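PDB 1PSW: lipopolysaccharide heptosyltransferase 2 from Escherichia coli, which transfers the second heptose from ADP-L-glycero-beta-D-manno-heptose onto the heptosyl-Kdo2-lipid A module, building the inner core of lipopolysaccharide. Local coordinates for residues 328-332 with 333-337; 267-270 with 271-275; 74-78 with 79-83; 35-38 with 39-43. All coordinates share one frame; numbering follows the deposited sequence.

Contact 1 of 4, residues 328-332 with 333-337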
loop_
_atom_site.group_PDB
_atom_site.type_symbol
_atom_site.label_atom_id
_atom_site.label_comp_id
_atom_site.label_asym_id
_atom_site.label_seq_id
_atom_site.Cartn_x
_atom_site.Cartn_y
_atom_site.Cartn_z
ATOM N N ILE A 328 2.277 -5.866 -22.389
ATOM C CA ILE A 328 1.469 -5.765 -23.593
ATOM C C ILE A 328 1.027 -7.182 -23.974
ATOM O O ILE A 328 -0.096 -7.383 -24.429
ATOM C CB ILE A 328 2.281 -5.134 -24.752
ATOM C CG1 ILE A 328 2.510 -3.648 -24.465
ATOM C CG2 ILE A 328 1.553 -5.329 -26.075
ATOM C CD1 ILE A 328 3.507 -2.968 -25.387
ATOM N N ASP A 329 1.896 -8.167 -23.753
ATOM C CA ASP A 329 1.573 -9.555 -24.096
ATOM C C ASP A 329 0.539 -10.228 -23.194
ATOM O O ASP A 329 0.074 -11.326 -23.498
ATOM C CB ASP A 329 2.848 -10.404 -24.149
ATOM C CG ASP A 329 3.715 -10.078 -25.359
ATOM O OD1 ASP A 329 3.220 -9.375 -26.268
ATOM O OD2 ASP A 329 4.880 -10.526 -25.406
ATOM N N ILE A 330 0.181 -9.591 -22.081
ATOM C CA ILE A 330 -0.842 -10.164 -21.213
ATOM C C ILE A 330 -2.186 -9.687 -21.762
ATOM O O ILE A 330 -2.520 -8.509 -21.663
ATOM C CB ILE A 330 -0.678 -9.697 -19.749
ATOM C CG1 ILE A 330 0.591 -10.309 -19.151
ATOM C CG2 ILE A 330 -1.905 -10.109 -18.926
ATOM C CD1 ILE A 330 0.832 -9.957 -17.691
ATOM N N THR A 331 -2.947 -10.607 -22.345
ATOM C CA THR A 331 -4.231 -10.268 -22.953
ATOM C C THR A 331 -5.371 -10.076 -21.967
ATOM O O THR A 331 -5.391 -10.676 -20.899
ATOM C CB THR A 331 -4.673 -11.346 -23.965
ATOM O OG1 THR A 331 -5.091 -12.518 -23.257
ATOM C CG2 THR A 331 -3.522 -11.708 -24.896
ATOM N N PRO A 332 -6.339 -9.216 -22.313
ATOM C CA PRO A 332 -7.492 -8.962 -21.447
ATOM C C PRO A 332 -8.251 -10.265 -21.192
ATOM O O PRO A 332 -8.854 -10.442 -20.137
ATOM C CB PRO A 332 -8.315 -7.972 -22.261
ATOM C CG PRO A 332 -7.255 -7.185 -22.966
ATOM C CD PRO A 332 -6.325 -8.271 -23.443
ATOM N N GLN A 333 -8.216 -11.176 -22.164
ATOM C CA GLN A 333 -8.906 -12.457 -22.021
ATOM C C GLN A 333 -8.257 -13.314 -20.936
ATOM O O GLN A 333 -8.949 -13.974 -20.169
ATOM C CB GLN A 333 -8.918 -13.218 -23.349
ATOM C CG GLN A 333 -9.764 -14.486 -23.314
ATOM C CD GLN A 333 -11.199 -14.220 -22.872
ATOM O OE1 GLN A 333 -11.915 -13.412 -23.472
ATOM N NE2 GLN A 333 -11.625 -14.905 -21.817
ATOM N N ARG A 334 -6.929 -13.304 -20.867
ATOM C CA ARG A 334 -6.232 -14.082 -19.844
ATOM C C ARG A 334 -6.623 -13.552 -18.463
ATOM O O ARG A 334 -6.949 -14.321 -17.557
ATOM C CB ARG A 334 -4.711 -13.979 -20.029
ATOM C CG ARG A 334 -3.894 -14.680 -18.953
ATOM C CD ARG A 334 -2.410 -14.360 -19.103
ATOM N NE ARG A 334 -1.822 -14.945 -20.311
ATOM C CZ ARG A 334 -1.254 -16.147 -20.365
ATOM N NH1 ARG A 334 -1.191 -16.901 -19.275
ATOM N NH2 ARG A 334 -0.746 -16.593 -21.506
ATOM N N VAL A 335 -6.598 -12.230 -18.318
ATOM C CA VAL A 335 -6.945 -11.574 -17.061
ATOM C C VAL A 335 -8.411 -11.805 -16.699
ATOM O O VAL A 335 -8.746 -12.088 -15.544
ATOM C CB VAL A 335 -6.660 -10.047 -17.140
ATOM C CG1 VAL A 335 -7.071 -9.356 -15.838
ATOM C CG2 VAL A 335 -5.174 -9.818 -17.399
ATOM N N LEU A 336 -9.286 -11.693 -17.690
ATOM C CA LEU A 336 -10.714 -11.895 -17.465
ATOM C C LEU A 336 -11.000 -13.295 -16.921
ATOM O O LEU A 336 -11.824 -13.467 -16.022
ATOM C CB LEU A 336 -11.492 -11.679 -18.765
ATOM C CG LEU A 336 -12.998 -11.926 -18.696
ATOM C CD1 LEU A 336 -13.645 -10.961 -17.708
ATOM C CD2 LEU A 336 -13.598 -11.755 -20.084
ATOM N N GLU A 337 -10.319 -14.290 -17.476
ATOM C CA GLU A 337 -10.492 -15.673 -17.045
ATOM C C GLU A 337 -10.068 -15.871 -15.597
ATOM O O GLU A 337 -10.729 -16.577 -14.837
ATOM C CB GLU A 337 -9.688 -16.607 -17.945
ATOM C CG GLU A 337 -10.392 -16.960 -19.243
ATOM C CD GLU A 337 -9.521 -17.776 -20.179
ATOM O OE1 GLU A 337 -8.820 -18.691 -19.691
ATOM O OE2 GLU A 337 -9.551 -17.516 -21.403
HETATM O O HOH W 1 -1.605 -13.479 -22.376
#

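Contact 2 of 4, residues 267-270 with 271-275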
loop_
_atom_site.group_PDB
_atom_site.type_symbol
_atom_site.label_atom_id
_atom_site.label_comp_id
_atom_site.label_asym_id
_atom_site.label_seq_id
_atom_site.Cartn_x
_atom_site.Cartn_y
_atom_site.Cartn_z
ATOM N N THR A 267 -4.920 -4.795 -10.812
ATOM C CA THR A 267 -3.925 -3.748 -10.637
ATOM C C THR A 267 -2.530 -4.159 -11.102
ATOM O O THR A 267 -2.244 -5.339 -11.292
ATOM C CB THR A 267 -3.809 -3.375 -9.145
ATOM O OG1 THR A 267 -2.815 -2.357 -8.975
ATOM C CG2 THR A 267 -3.400 -4.593 -8.337
ATOM N N ASN A 268 -1.680 -3.156 -11.283
ATOM C CA ASN A 268 -0.291 -3.370 -11.650
ATOM C C ASN A 268 0.455 -3.464 -10.315
ATOM O O ASN A 268 -0.148 -3.358 -9.247
ATOM C CB ASN A 268 0.260 -2.160 -12.415
ATOM C CG ASN A 268 -0.583 -1.779 -13.608
ATOM O OD1 ASN A 268 -0.897 -2.608 -14.459
ATOM N ND2 ASN A 268 -0.940 -0.500 -13.684
ATOM N N ASP A 269 1.770 -3.634 -10.386
ATOM C CA ASP A 269 2.607 -3.685 -9.189
ATOM C C ASP A 269 2.685 -2.240 -8.699
ATOM O O ASP A 269 3.499 -1.453 -9.186
ATOM C CB ASP A 269 3.996 -4.213 -9.569
ATOM C CG ASP A 269 4.981 -4.222 -8.408
ATOM O OD1 ASP A 269 4.547 -4.106 -7.243
ATOM O OD2 ASP A 269 6.199 -4.356 -8.674
ATOM N N SER A 270 1.817 -1.890 -7.753
ATOM C CA SER A 270 1.762 -0.534 -7.219
ATOM C C SER A 270 1.345 -0.493 -5.751
ATOM O O SER A 270 1.046 -1.522 -5.152
ATOM C CB SER A 270 0.762 0.288 -8.030
ATOM O OG SER A 270 -0.557 -0.183 -7.790
ATOM N N GLY A 271 1.319 0.708 -5.177
ATOM C CA GLY A 271 0.921 0.854 -3.787
ATOM C C GLY A 271 -0.502 0.412 -3.472
ATOM O O GLY A 271 -0.746 -0.202 -2.427
ATOM N N LEU A 272 -1.453 0.709 -4.353
ATOM C CA LEU A 272 -2.834 0.321 -4.085
ATOM C C LEU A 272 -3.017 -1.188 -4.075
ATOM O O LEU A 272 -3.953 -1.694 -3.462
ATOM C CB LEU A 272 -3.791 0.975 -5.087
ATOM C CG LEU A 272 -3.956 2.498 -4.936
ATOM C CD1 LEU A 272 -4.887 3.000 -6.040
ATOM C CD2 LEU A 272 -4.534 2.844 -3.557
HETATM N N MSE A 273 -2.132 -1.914 -4.750
HETATM C CA MSE A 273 -2.212 -3.373 -4.752
HETATM C C MSE A 273 -2.160 -3.836 -3.297
HETATM O O MSE A 273 -2.960 -4.657 -2.857
HETATM C CB MSE A 273 -1.021 -3.971 -5.503
HETATM C CG MSE A 273 -0.999 -5.500 -5.550
HETATM SE SE MSE A 273 0.599 -6.209 -6.404
HETATM C CE MSE A 273 1.745 -5.992 -4.794
ATOM N N HIS A 274 -1.200 -3.297 -2.558
ATOM C CA HIS A 274 -1.028 -3.641 -1.148
ATOM C C HIS A 274 -2.245 -3.297 -0.303
ATOM O O HIS A 274 -2.557 -4.004 0.659
ATOM C CB HIS A 274 0.227 -2.961 -0.612
ATOM C CG HIS A 274 1.466 -3.421 -1.303
ATOM N ND1 HIS A 274 1.917 -4.719 -1.219
ATOM C CD2 HIS A 274 2.275 -2.799 -2.192
ATOM C CE1 HIS A 274 2.946 -4.882 -2.032
ATOM N NE2 HIS A 274 3.181 -3.731 -2.635
ATOM N N VAL A 275 -2.930 -2.217 -0.663
ATOM C CA VAL A 275 -4.129 -1.822 0.055
ATOM C C VAL A 275 -5.210 -2.887 -0.161
ATOM O O VAL A 275 -5.823 -3.348 0.799
ATOM C CB VAL A 275 -4.637 -0.436 -0.420
ATOM C CG1 VAL A 275 -5.975 -0.113 0.236
ATOM C CG2 VAL A 275 -3.608 0.642 -0.064
HETATM O O HOH W 2 5.073 -3.363 -4.664
#

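Contact 3 of 4, residues 74-78 with 79-83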
loop_
_atom_site.group_PDB
_atom_site.type_symbol
_atom_site.label_atom_id
_atom_site.label_comp_id
_atom_site.label_asym_id
_atom_site.label_seq_id
_atom_site.Cartn_x
_atom_site.Cartn_y
_atom_site.Cartn_z
ATOM N N HIS A 74 12.264 19.526 18.440
ATOM C CA HIS A 74 12.215 20.109 19.777
ATOM C C HIS A 74 10.813 20.091 20.371
ATOM O O HIS A 74 10.646 19.873 21.570
ATOM C CB HIS A 74 12.733 21.550 19.754
ATOM C CG HIS A 74 14.202 21.659 19.488
ATOM N ND1 HIS A 74 15.096 20.673 19.844
ATOM C CD2 HIS A 74 14.938 22.659 18.948
ATOM C CE1 HIS A 74 16.322 21.061 19.536
ATOM N NE2 HIS A 74 16.253 22.263 18.993
ATOM N N SER A 75 9.810 20.319 19.532
ATOM C CA SER A 75 8.426 20.333 19.983
ATOM C C SER A 75 7.959 18.945 20.418
ATOM O O SER A 75 7.008 18.819 21.187
ATOM C CB SER A 75 7.517 20.850 18.868
ATOM O OG SER A 75 7.488 19.943 17.781
ATOM N N LEU A 76 8.636 17.909 19.928
ATOM C CA LEU A 76 8.285 16.532 20.256
ATOM C C LEU A 76 8.896 16.061 21.566
ATOM O O LEU A 76 8.623 14.951 22.017
ATOM C CB LEU A 76 8.719 15.593 19.129
ATOM C CG LEU A 76 8.052 15.801 17.770
ATOM C CD1 LEU A 76 8.658 14.837 16.762
ATOM C CD2 LEU A 76 6.549 15.584 17.887
ATOM N N ARG A 77 9.729 16.899 22.174
ATOM C CA ARG A 77 10.358 16.543 23.438
ATOM C C ARG A 77 9.307 16.357 24.521
ATOM O O ARG A 77 9.434 15.484 25.378
ATOM C CB ARG A 77 11.357 17.623 23.852
ATOM C CG ARG A 77 12.640 17.604 23.042
ATOM C CD ARG A 77 13.527 18.789 23.371
ATOM N NE ARG A 77 14.845 18.651 22.765
ATOM C CZ ARG A 77 15.770 19.606 22.752
ATOM N NH1 ARG A 77 15.524 20.783 23.314
ATOM N NH2 ARG A 77 16.944 19.381 22.177
ATOM N N GLU A 78 8.267 17.184 24.476
ATOM C CA GLU A 78 7.180 17.110 25.445
ATOM C C GLU A 78 6.512 15.736 25.434
ATOM O O GLU A 78 6.079 15.245 26.475
ATOM C CB GLU A 78 6.146 18.199 25.146
ATOM C CG GLU A 78 6.545 19.575 25.658
ATOM C CD GLU A 78 6.042 20.703 24.775
ATOM O OE1 GLU A 78 4.827 20.743 24.485
ATOM O OE2 GLU A 78 6.867 21.553 24.371
ATOM N N LYS A 79 6.441 15.122 24.254
ATOM C CA LYS A 79 5.833 13.803 24.097
ATOM C C LYS A 79 6.584 12.761 24.918
ATOM O O LYS A 79 6.013 11.754 25.332
ATOM C CB LYS A 79 5.854 13.379 22.626
ATOM C CG LYS A 79 4.964 14.190 21.699
ATOM C CD LYS A 79 3.493 13.842 21.869
ATOM C CE LYS A 79 2.642 14.534 20.809
ATOM N NZ LYS A 79 1.194 14.207 20.943
ATOM N N ARG A 80 7.871 13.001 25.138
ATOM C CA ARG A 80 8.691 12.078 25.910
ATOM C C ARG A 80 8.654 10.665 25.322
ATOM O O ARG A 80 8.382 9.692 26.031
ATOM C CB ARG A 80 8.213 12.038 27.364
ATOM C CG ARG A 80 8.186 13.394 28.052
ATOM C CD ARG A 80 7.794 13.254 29.515
ATOM N NE ARG A 80 8.737 12.407 30.238
ATOM C CZ ARG A 80 8.643 12.102 31.529
ATOM N NH1 ARG A 80 7.639 12.577 32.257
ATOM N NH2 ARG A 80 9.554 11.322 32.095
ATOM N N TYR A 81 8.916 10.555 24.025
ATOM C CA TYR A 81 8.929 9.258 23.365
ATOM C C TYR A 81 10.026 8.377 23.940
ATOM O O TYR A 81 11.170 8.808 24.100
ATOM C CB TYR A 81 9.147 9.428 21.860
ATOM C CG TYR A 81 7.960 9.999 21.133
ATOM C CD1 TYR A 81 6.771 9.274 21.018
ATOM C CD2 TYR A 81 8.019 11.267 20.558
ATOM C CE1 TYR A 81 5.668 9.803 20.345
ATOM C CE2 TYR A 81 6.927 11.801 19.890
ATOM C CZ TYR A 81 5.757 11.064 19.786
ATOM O OH TYR A 81 4.677 11.595 19.123
ATOM N N ASP A 82 9.660 7.140 24.254
ATOM C CA ASP A 82 10.593 6.168 24.804
ATOM C C ASP A 82 11.477 5.586 23.699
ATOM O O ASP A 82 12.681 5.401 23.879
ATOM C CB ASP A 82 9.826 5.027 25.477
ATOM C CG ASP A 82 9.058 5.476 26.708
ATOM O OD1 ASP A 82 9.694 5.984 27.650
ATOM O OD2 ASP A 82 7.820 5.319 26.735
ATOM N N ARG A 83 10.867 5.295 22.554
ATOM C CA ARG A 83 11.593 4.724 21.424
ATOM C C ARG A 83 11.226 5.400 20.113
ATOM O O ARG A 83 10.218 6.099 20.021
ATOM C CB ARG A 83 11.283 3.233 21.289
ATOM C CG ARG A 83 11.679 2.377 22.467
ATOM C CD ARG A 83 11.449 0.910 22.143
ATOM N NE ARG A 83 12.075 0.026 23.121
ATOM C CZ ARG A 83 12.222 -1.283 22.956
ATOM N NH1 ARG A 83 11.787 -1.863 21.844
ATOM N NH2 ARG A 83 12.808 -2.012 23.898
HETATM O O HOH W 3 10.061 12.902 22.832
#

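Contact 4 of 4, residues 35-38 with 39-43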
loop_
_atom_site.group_PDB
_atom_site.type_symbol
_atom_site.label_atom_id
_atom_site.label_comp_id
_atom_site.label_asym_id
_atom_site.label_seq_id
_atom_site.Cartn_x
_atom_site.Cartn_y
_atom_site.Cartn_z
ATOM N N VAL A 35 2.845 8.121 14.333
ATOM C CA VAL A 35 3.537 8.014 13.059
ATOM C C VAL A 35 3.616 9.355 12.360
ATOM O O VAL A 35 2.603 10.032 12.174
ATOM C CB VAL A 35 2.828 7.016 12.117
ATOM C CG1 VAL A 35 3.593 6.910 10.800
ATOM C CG2 VAL A 35 2.736 5.657 12.786
HETATM N N MSE A 36 4.833 9.735 11.985
HETATM C CA MSE A 36 5.066 10.985 11.280
HETATM C C MSE A 36 5.238 10.666 9.804
HETATM O O MSE A 36 6.106 9.876 9.426
HETATM C CB MSE A 36 6.321 11.679 11.801
HETATM C CG MSE A 36 6.545 13.040 11.166
HETATM SE SE MSE A 36 8.225 13.855 11.698
HETATM C CE MSE A 36 7.714 14.434 13.446
ATOM N N ALA A 37 4.397 11.273 8.975
ATOM C CA ALA A 37 4.433 11.059 7.533
ATOM C C ALA A 37 3.822 12.270 6.835
ATOM O O ALA A 37 3.230 13.130 7.483
ATOM C CB ALA A 37 3.643 9.795 7.173
ATOM N N PRO A 38 3.976 12.363 5.503
ATOM C CA PRO A 38 3.412 13.498 4.770
ATOM C C PRO A 38 1.921 13.641 5.059
ATOM O O PRO A 38 1.278 12.698 5.525
ATOM C CB PRO A 38 3.685 13.134 3.317
ATOM C CG PRO A 38 4.968 12.386 3.401
ATOM C CD PRO A 38 4.755 11.494 4.606
ATOM N N ALA A 39 1.376 14.820 4.776
ATOM C CA ALA A 39 -0.039 15.097 5.006
ATOM C C ALA A 39 -0.954 14.086 4.311
ATOM O O ALA A 39 -1.891 13.580 4.919
ATOM C CB ALA A 39 -0.373 16.511 4.530
ATOM N N TRP A 40 -0.673 13.787 3.047
ATOM C CA TRP A 40 -1.504 12.855 2.297
ATOM C C TRP A 40 -1.520 11.435 2.868
ATOM O O TRP A 40 -2.346 10.607 2.470
ATOM C CB TRP A 40 -1.067 12.806 0.834
ATOM C CG TRP A 40 0.344 12.379 0.639
ATOM C CD1 TRP A 40 1.445 13.183 0.569
ATOM C CD2 TRP A 40 0.817 11.034 0.506
ATOM N NE1 TRP A 40 2.578 12.419 0.398
ATOM C CE2 TRP A 40 2.220 11.100 0.357
ATOM C CE3 TRP A 40 0.191 9.782 0.500
ATOM C CZ2 TRP A 40 3.009 9.959 0.202
ATOM C CZ3 TRP A 40 0.979 8.642 0.346
ATOM C CH2 TRP A 40 2.374 8.742 0.200
ATOM N N CYS A 41 -0.612 11.152 3.798
ATOM C CA CYS A 41 -0.551 9.832 4.417
ATOM C C CYS A 41 -1.526 9.700 5.579
ATOM O O CYS A 41 -1.960 8.594 5.915
ATOM C CB CYS A 41 0.863 9.535 4.926
ATOM S SG CYS A 41 2.083 9.186 3.642
ATOM N N ARG A 42 -1.874 10.822 6.196
ATOM C CA ARG A 42 -2.782 10.788 7.332
ATOM C C ARG A 42 -4.042 9.954 7.108
ATOM O O ARG A 42 -4.443 9.202 7.989
ATOM C CB ARG A 42 -3.188 12.208 7.754
ATOM C CG ARG A 42 -4.210 12.210 8.890
ATOM C CD ARG A 42 -3.757 13.027 10.092
ATOM N NE ARG A 42 -4.702 12.911 11.202
ATOM C CZ ARG A 42 -4.637 13.627 12.319
ATOM N NH1 ARG A 42 -3.668 14.519 12.480
ATOM N NH2 ARG A 42 -5.541 13.452 13.275
ATOM N N PRO A 43 -4.682 10.081 5.930
ATOM C CA PRO A 43 -5.903 9.307 5.667
ATOM C C PRO A 43 -5.736 7.796 5.828
ATOM O O PRO A 43 -6.588 7.131 6.416
ATOM C CB PRO A 43 -6.258 9.703 4.236
ATOM C CG PRO A 43 -5.767 11.117 4.164
ATOM C CD PRO A 43 -4.416 11.017 4.825
#

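Contact 1 of 4, residues 328-332 with 333-337
The guanidinium of Arg334 meets the backbone around Thr331 through a water: water 1 lies at its edge, in its plane, accepting from NE. The same water accepts from Thr331 N (3.2 Å to the water oxygen) and donates to Asp329 O, so it ties the arginine to the chain just ahead of helix 332-347. This is a helix N-cap with Thr331 as the capping residue and Pro332 in the first turn. The hydroxyl of Thr331 sits between its own backbone N and carbonyl carbon (chi1 73°), a setting that carries OG1 over the helix start to accept from Arg334 N at 3.1 Å. Arg334 reaches back toward the water because its chain, extended at first, bends at chi3 (-68°). Thr331 O accepts from Val335 N at 3.2 Å and weakly from Arg334 N. Pro332 O accepts from Leu336 N at 2.8 Å. Pro332 lacks an N-H to donate, but a first-turn N-H has no partner within the helix to lose, and its ring rests on His201 and Glu204 of helix 199-211. Beneath the cap, Ile330 and Val335, the residues before the cap and in the next turn, meet at about a right angle in a hydrophobic staple. Ile330 also packs on Leu307 and Ile305. The staple closes methyl to methyl, Ile330 CG2 to Val335 CG2, at 3.6 Å.

Contact 2 of 4, residues 267-270 with 271-275
Thr267 packs its methyl against the selenomethionine Met273 where strand 264-268 turns into helix 271-278, within a beta-alpha-beta unit of the C-terminal Rossmann-like domain of this GT-B enzyme. On the tightly packed side the two side chains cross at about a right angle, Thr267 CG2 3.8 Å from Met273 CB, and Met273 CB lies 3.2 Å from Ser270 O. Met273 runs extended through chi2 and then bends at SE (chi3 80°), which brings CE toward the carboxylate of Asp269; Ala285 and Tyr287 of strand 283-287 also touch this side chain. The hydroxyl of Thr267, opposite the backbone N across the side-chain bond (chi1 179°), donates to Asn268 O at 2.9 Å, in the carbonyl plane and on a lone pair. Replacing Thr267 with alanine removes both branches, which would probably leave Asn268 O without this donor and open a gap beside Met273 CB and CG. Ser270 O also receives a weak bond from Met273 N. The looser side is polar: water 2 donates to Asp269 OD1 at 2.7 Å and lies in the plane of the His274 ring at its edge, 2.8 Å from NE2. Asp269 OD2 is held by Ser290 OG, and Asn268 by the backbone of Trp197. Apolar packing lies within the turn, while hydrogen bonds link an acid and, through water, an imidazole, consistent with a GT-B donor cleft.

Contact 3 of 4, residues 74-78 with 79-83
A type I beta turn from Arg77 to Arg80 takes the chain off helix 66-75 toward strand 83-86. Arg80 N donates to Arg77 O at 2.9 Å, and Lys79 N gives Leu76 O a weaker bond at 3.1 Å. Arg80 then adopts a left-handed backbone conformation (phi 56°) that swings Tyr81 back beneath the turn. Water 3 spans the two ends, donating to Leu76 O (2.6 Å from the water oxygen) and accepting from Tyr81 N, so the carbonyl has a water as well as the weak amide bond. The Tyr81 ring lies under Lys79, whose CB stands 3.3 Å above one face, offset toward the rim, while Leu76 CB approaches Tyr81 CE2 at 4.3 Å. Farther back along the chain, His74 ND1 sits over the centre of the Arg77 guanidinium, 3.1 Å above its plane, and Arg77 NE makes a weak bond to Phe99 O. Arg80 reaches away from the turn, with its CG 3.2 Å from Glu78 O. Leu76 and Tyr81 press inward on Leu4 of strand 2-6 and Ile55 of strand 51-56, and the Tyr81 hydroxyl bonds to Asp34, which sets the turn against strands 2-6, 32-37 and 51-56 of the N-terminal parallel sheet.

Contact 4 of 4, residues 35-38 with 39-43
Pro38 and Trp40 lie side by side, pointing the same way, just after strand 32-37 and before helix 42-45. The indole is placed by a less usual first torsion: CG of Trp40 sits between its backbone N and carbonyl carbon (chi1 60°), bringing the ring back alongside the proline. With chi2 near a right angle (-91°), the five-membered ring comes against the pyrrolidine obliquely, Trp40 NE1 lying 3.2 Å from Pro38 CB and Trp40 CD1 at 3.5 Å from the same carbon. Cys41 shares the same side of the indole with the proline. Its SG, opposite the carbonyl carbon and beside the backbone N (chi1 -73°), stands 3.4 Å above one face of the indole, offset toward the rim, and 3.7 Å from Pro38 CD. Cys41 CB meets Ala37 CB at 3.6 Å, so the thiol is wedged among alanine, proline and tryptophan. The backbone closes the turn: Cys41 N donates to Pro38 O at 3.0 Å, and Arg42 N follows with a bond to Ala39 O. The Arg42 side chain touches Ala54 of strand 51-56. The outer edge of the turn faces the other domain: Trp40 packs on Leu252 of helix 252-260 as well as on Val11 of helix 11-27, and Pro43 touches Leu252, Asp253 and Gln251. It is a strand-to-helix turn of a beta-alpha-beta unit in the N-terminal Rossmann-like domain, placed where the two halves of a GT-B fold meet.

Contacts 1 and 2 lie in the C-terminal Rossmann-like domain, contacts 3 and 4 in the N-terminal one. By type, contacts 2 and 4 are both strand-to-helix turns of beta-alpha-beta units, their centres about 18 Å apart; contact 2 is buried near the middle of the chain and mixes a tight apolar side with water-linked polar groups, whereas contact 4 is partly buried and relies on ring and sulfur packing. Contacts 1 and 3 are peripheral helix ends, a capped start and a turned finish, with centres about 52 Å apart on opposite sides of the molecule, each, like contact 2, using a bridging water. Contacts 3 and 4 touch, with Leu76 CD1 3.5 Å from Met36 CE.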